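Catalytic domain of the nuclear inclusion protein A (nia) (Tobacco etch virus, PDB 1LVM) cleaves the viral polyprotein as a chymotrypsin-like cysteine protease of peptidase family C4, recognising an extended peptide sequence. Local coordinates at residues Arg17-Leu29 against Val120-Val133. The protein carries 1 engineered substitution. Sequence-based numbering, arbitrary orientation.
Sequences RDYNPISSTICHL and VTTNFQTKSMSSMV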
loop_
_atom_site.group_PDB
_atom_site.type_symbol
_atom_site.label_atom_id
_atom_site.label_comp_id
_atom_site.label_asym_id
_atom_site.label_seq_id
_atom_site.Cartn_x
_atom_site.Cartn_y
_atom_site.Cartn_z
ATOM N N ARG A 17 2.665 11.617 17.119
ATOM C CA ARG A 17 1.499 11.601 16.211
ATOM C C ARG A 17 0.781 10.253 16.457
ATOM O O ARG A 17 1.434 9.234 16.725
ATOM C CB ARG A 17 1.931 11.638 14.764
ATOM C CG ARG A 17 0.715 11.667 13.840
ATOM C CD ARG A 17 1.087 11.896 12.334
ATOM N NE ARG A 17 1.766 13.155 12.079
ATOM C CZ ARG A 17 1.171 14.339 11.872
ATOM N NH1 ARG A 17 -0.127 14.451 11.874
ATOM N NH2 ARG A 17 1.911 15.425 11.680
ATOM N N ASP A 18 -0.547 10.255 16.348
ATOM C CA ASP A 18 -1.285 9.021 16.572
ATOM C C ASP A 18 -1.441 8.367 15.186
ATOM O O ASP A 18 -2.172 8.890 14.362
ATOM C CB ASP A 18 -2.683 9.340 17.122
ATOM C CG ASP A 18 -3.400 8.115 17.585
ATOM O OD1 ASP A 18 -2.960 7.001 17.235
ATOM O OD2 ASP A 18 -4.407 8.269 18.334
ATOM N N TYR A 19 -0.790 7.221 14.962
ATOM C CA TYR A 19 -0.853 6.567 13.664
ATOM C C TYR A 19 -1.903 5.474 13.715
ATOM O O TYR A 19 -2.090 4.747 12.741
ATOM C CB TYR A 19 0.538 5.963 13.300
ATOM C CG TYR A 19 1.555 6.997 12.983
ATOM C CD1 TYR A 19 1.580 7.624 11.733
ATOM C CD2 TYR A 19 2.501 7.439 13.971
ATOM C CE1 TYR A 19 2.507 8.617 11.463
ATOM C CE2 TYR A 19 3.409 8.472 13.659
ATOM C CZ TYR A 19 3.416 9.026 12.456
ATOM O OH TYR A 19 4.313 10.055 12.140
ATOM N N ASN A 20 -2.576 5.321 14.851
ATOM C CA ASN A 20 -3.573 4.247 14.949
ATOM C C ASN A 20 -4.735 4.396 13.978
ATOM O O ASN A 20 -5.263 3.383 13.532
ATOM C CB ASN A 20 -4.024 4.132 16.396
ATOM C CG ASN A 20 -2.864 3.643 17.271
ATOM O OD1 ASN A 20 -2.465 2.450 17.240
ATOM N ND2 ASN A 20 -2.286 4.582 18.038
ATOM N N PRO A 21 -5.129 5.651 13.626
ATOM C CA PRO A 21 -6.242 5.766 12.683
ATOM C C PRO A 21 -5.832 5.184 11.327
ATOM O O PRO A 21 -6.660 4.687 10.574
ATOM C CB PRO A 21 -6.485 7.261 12.612
ATOM C CG PRO A 21 -6.156 7.728 14.062
ATOM C CD PRO A 21 -4.884 6.936 14.323
ATOM N N ILE A 22 -4.559 5.290 10.991
ATOM C CA ILE A 22 -4.097 4.681 9.742
ATOM C C ILE A 22 -3.918 3.177 9.923
ATOM O O ILE A 22 -4.425 2.348 9.127
ATOM C CB ILE A 22 -2.746 5.304 9.265
ATOM C CG1 ILE A 22 -2.985 6.687 8.722
ATOM C CG2 ILE A 22 -2.135 4.412 8.170
ATOM C CD1 ILE A 22 -1.680 7.506 8.475
ATOM N N SER A 23 -3.223 2.752 10.984
ATOM C CA SER A 23 -2.983 1.305 11.110
ATOM C C SER A 23 -4.255 0.528 11.305
ATOM O O SER A 23 -4.306 -0.631 10.908
ATOM C CB SER A 23 -1.994 0.967 12.268
ATOM O OG SER A 23 -2.451 1.572 13.413
ATOM N N SER A 24 -5.289 1.163 11.860
ATOM C CA SER A 24 -6.543 0.438 12.086
ATOM C C SER A 24 -7.254 0.143 10.762
ATOM O O SER A 24 -8.178 -0.685 10.706
ATOM C CB SER A 24 -7.463 1.192 13.075
ATOM O OG SER A 24 -7.856 2.435 12.561
ATOM N N THR A 25 -6.803 0.774 9.687
ATOM C CA THR A 25 -7.438 0.515 8.367
ATOM C C THR A 25 -6.624 -0.451 7.516
ATOM O O THR A 25 -7.062 -0.832 6.411
ATOM C CB THR A 25 -7.589 1.777 7.522
ATOM O OG1 THR A 25 -6.277 2.230 7.105
ATOM C CG2 THR A 25 -8.249 2.895 8.327
ATOM N N ILE A 26 -5.459 -0.850 7.994
ATOM C CA ILE A 26 -4.628 -1.766 7.199
ATOM C C ILE A 26 -5.150 -3.197 7.239
ATOM O O ILE A 26 -5.659 -3.651 8.272
ATOM C CB ILE A 26 -3.168 -1.694 7.702
ATOM C CG1 ILE A 26 -2.654 -0.309 7.419
ATOM C CG2 ILE A 26 -2.341 -2.889 7.105
ATOM C CD1 ILE A 26 -1.204 -0.072 7.966
ATOM N N CYS A 27 -5.161 -3.858 6.074
ATOM C CA CYS A 27 -5.578 -5.222 5.986
ATOM C C CYS A 27 -4.471 -6.044 5.424
ATOM O O CYS A 27 -3.646 -5.553 4.610
ATOM C CB CYS A 27 -6.749 -5.371 4.963
ATOM S SG CYS A 27 -8.252 -4.395 5.317
ATOM N N HIS A 28 -4.465 -7.305 5.806
ATOM C CA HIS A 28 -3.485 -8.235 5.244
ATOM C C HIS A 28 -4.237 -9.049 4.186
ATOM O O HIS A 28 -5.291 -9.615 4.474
ATOM C CB HIS A 28 -2.914 -9.191 6.255
ATOM C CG HIS A 28 -1.714 -9.909 5.719
ATOM N ND1 HIS A 28 -1.645 -11.283 5.611
ATOM C CD2 HIS A 28 -0.540 -9.433 5.222
ATOM C CE1 HIS A 28 -0.479 -11.623 5.082
ATOM N NE2 HIS A 28 0.210 -10.520 4.834
ATOM N N LEU A 29 -3.655 -9.139 2.982
ATOM C CA LEU A 29 -4.297 -9.783 1.833
ATOM C C LEU A 29 -3.511 -10.981 1.325
ATOM O O LEU A 29 -2.294 -10.883 1.124
ATOM C CB LEU A 29 -4.371 -8.738 0.682
ATOM C CG LEU A 29 -4.958 -7.347 1.064
ATOM C CD1 LEU A 29 -4.988 -6.398 -0.118
ATOM C CD2 LEU A 29 -6.393 -7.476 1.536
ATOM N N VAL A 120 4.224 2.741 8.085
ATOM C CA VAL A 120 3.270 2.301 9.100
ATOM C C VAL A 120 2.692 0.974 8.790
ATOM O O VAL A 120 2.349 0.722 7.642
ATOM C CB VAL A 120 2.132 3.361 9.238
ATOM C CG1 VAL A 120 0.991 2.833 10.281
ATOM C CG2 VAL A 120 2.805 4.657 9.795
ATOM N N THR A 121 2.633 0.096 9.788
ATOM C CA THR A 121 2.058 -1.189 9.564
ATOM C C THR A 121 1.208 -1.599 10.755
ATOM O O THR A 121 1.028 -0.846 11.687
ATOM C CB THR A 121 3.167 -2.239 9.249
ATOM O OG1 THR A 121 4.024 -2.474 10.378
ATOM C CG2 THR A 121 4.036 -1.734 8.106
ATOM N N THR A 122 0.695 -2.828 10.703
ATOM C CA THR A 122 -0.151 -3.355 11.753
ATOM C C THR A 122 0.332 -4.815 11.946
ATOM O O THR A 122 0.602 -5.533 10.968
ATOM C CB THR A 122 -1.667 -3.401 11.319
ATOM O OG1 THR A 122 -2.103 -2.076 10.988
ATOM C CG2 THR A 122 -2.545 -3.851 12.475
ATOM N N ASN A 123 0.421 -5.216 13.186
ATOM C CA ASN A 123 0.805 -6.573 13.515
ATOM C C ASN A 123 -0.477 -7.369 13.814
ATOM O O ASN A 123 -1.212 -7.088 14.805
ATOM C CB ASN A 123 1.730 -6.594 14.734
ATOM C CG ASN A 123 2.361 -7.959 14.962
ATOM O OD1 ASN A 123 2.053 -8.914 14.265
ATOM N ND2 ASN A 123 3.245 -8.051 15.939
ATOM N N PHE A 124 -0.727 -8.364 12.952
ATOM C CA PHE A 124 -1.892 -9.247 13.052
ATOM C C PHE A 124 -1.641 -10.548 13.817
ATOM O O PHE A 124 -2.595 -11.208 14.269
ATOM C CB PHE A 124 -2.407 -9.573 11.658
ATOM C CG PHE A 124 -3.140 -8.448 11.030
ATOM C CD1 PHE A 124 -4.392 -8.070 11.536
ATOM C CD2 PHE A 124 -2.623 -7.780 9.912
ATOM C CE1 PHE A 124 -5.151 -7.057 10.942
ATOM C CE2 PHE A 124 -3.384 -6.737 9.310
ATOM C CZ PHE A 124 -4.658 -6.392 9.827
ATOM N N GLN A 125 -0.379 -10.943 13.961
ATOM C CA GLN A 125 -0.137 -12.171 14.733
ATOM C C GLN A 125 -0.452 -11.997 16.226
ATOM O O GLN A 125 -0.717 -12.985 16.918
ATOM C CB GLN A 125 1.289 -12.713 14.561
ATOM C CG GLN A 125 2.364 -11.676 14.532
ATOM C CD GLN A 125 2.853 -11.409 13.119
ATOM O OE1 GLN A 125 2.076 -11.442 12.153
ATOM N NE2 GLN A 125 4.144 -11.130 12.989
ATOM N N THR A 126 -0.414 -10.760 16.732
ATOM C CA THR A 126 -0.767 -10.505 18.140
ATOM C C THR A 126 -2.285 -10.779 18.165
ATOM O O THR A 126 -2.979 -10.531 17.165
ATOM C CB THR A 126 -0.466 -9.040 18.511
ATOM N N LYS A 127 -2.801 -11.316 19.269
ATOM C CA LYS A 127 -4.237 -11.603 19.354
ATOM C C LYS A 127 -4.982 -10.402 18.777
ATOM O O LYS A 127 -5.794 -10.526 17.849
ATOM C CB LYS A 127 -4.654 -11.837 20.816
ATOM N N SER A 128 -4.676 -9.235 19.336
ATOM C CA SER A 128 -5.269 -7.983 18.901
ATOM C C SER A 128 -4.235 -7.291 18.039
ATOM O O SER A 128 -3.109 -7.043 18.485
ATOM C CB SER A 128 -5.618 -7.107 20.105
ATOM N N MET A 129 -4.611 -7.010 16.799
ATOM C CA MET A 129 -3.728 -6.328 15.876
ATOM C C MET A 129 -3.187 -5.066 16.554
ATOM O O MET A 129 -3.919 -4.335 17.206
ATOM C CB MET A 129 -4.497 -5.933 14.624
ATOM C CG MET A 129 -5.745 -5.122 14.953
ATOM S SD MET A 129 -6.674 -4.523 13.514
ATOM C CE MET A 129 -5.903 -2.940 13.236
ATOM N N SER A 130 -1.896 -4.832 16.393
ATOM C CA SER A 130 -1.207 -3.684 16.946
ATOM C C SER A 130 -0.458 -2.858 15.867
ATOM O O SER A 130 0.209 -3.424 14.987
ATOM C CB SER A 130 -0.186 -4.168 17.947
ATOM O OG SER A 130 0.538 -5.174 17.284
ATOM N N SER A 131 -0.596 -1.534 15.959
ATOM C CA SER A 131 0.064 -0.582 15.081
ATOM C C SER A 131 1.593 -0.498 15.250
ATOM O O SER A 131 2.071 -0.553 16.387
ATOM C CB SER A 131 -0.538 0.763 15.370
ATOM O OG SER A 131 -0.380 1.084 16.735
ATOM N N MET A 132 2.340 -0.291 14.145
ATOM C CA MET A 132 3.800 -0.240 14.184
ATOM C C MET A 132 4.257 0.905 13.304
ATOM O O MET A 132 3.635 1.129 12.278
ATOM C CB MET A 132 4.313 -1.578 13.705
ATOM C CG MET A 132 3.657 -2.714 14.509
ATOM S SD MET A 132 4.255 -4.377 14.065
ATOM C CE MET A 132 5.765 -4.224 14.102
ATOM N N VAL A 133 5.312 1.632 13.716
ATOM C CA VAL A 133 5.800 2.794 12.968
ATOM C C VAL A 133 7.297 2.680 12.924
ATOM O O VAL A 133 7.957 2.333 13.917
ATOM C CB VAL A 133 5.477 4.087 13.701
ATOM C CG1 VAL A 133 5.631 5.303 12.739
ATOM C CG2 VAL A 133 4.060 4.030 14.186
#
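Thr122 and Ser131, on the hairpin of strands 120-123 and 130-133, each donate a hydroxyl to segment 17-29, to Ser23 O and Asn20 OD1. Thr122 OG1 reaches the backbone Ser23 O at 2.6 Å, meeting it at a C=O...donor angle of 118°. Ile26 N reaches the same oxygen from the opposite face, closing the type I turn Ser23-Ile26, so a turn carbonyl is gripped by two donors. The second bond runs from Ser131 OG to Asn20 OD1 at 2.5 Å, the donor tilted 33° from the carbonyl plane. The other end of this amide is steadied by Asp18, whose OD1 accepts from Asn20 ND2 and, as helix cap, from Asn20 N.

Apolar packing flanks these bonds. With CG of Tyr19 beside its backbone N (chi1 -71°), Val133 lies over one face of the ring, its CG1 4.2 Å from the Tyr19 centroid in a CH-pi contact; Arg17 CG covers the opposite face. Val120 divides its branches, CG2 meeting Tyr19 CD1 at 3.7 Å and CG1 reaching Ile22 CG2. Farther along, Phe124 turns its ring edge to the backbone, CZ lying 3.3 Å from Ile26 O, while CD2 and CE2 touch His28 CB.

Segment 17-29 packs its helix against the C-terminal six-stranded barrel, then enters strand 26-33 of the other sheet. Across this chymotrypsin-like interface, Thr122 holds the turn and Ser131 the helix start, with Tyr19, Val120 and Val133 packed alongside.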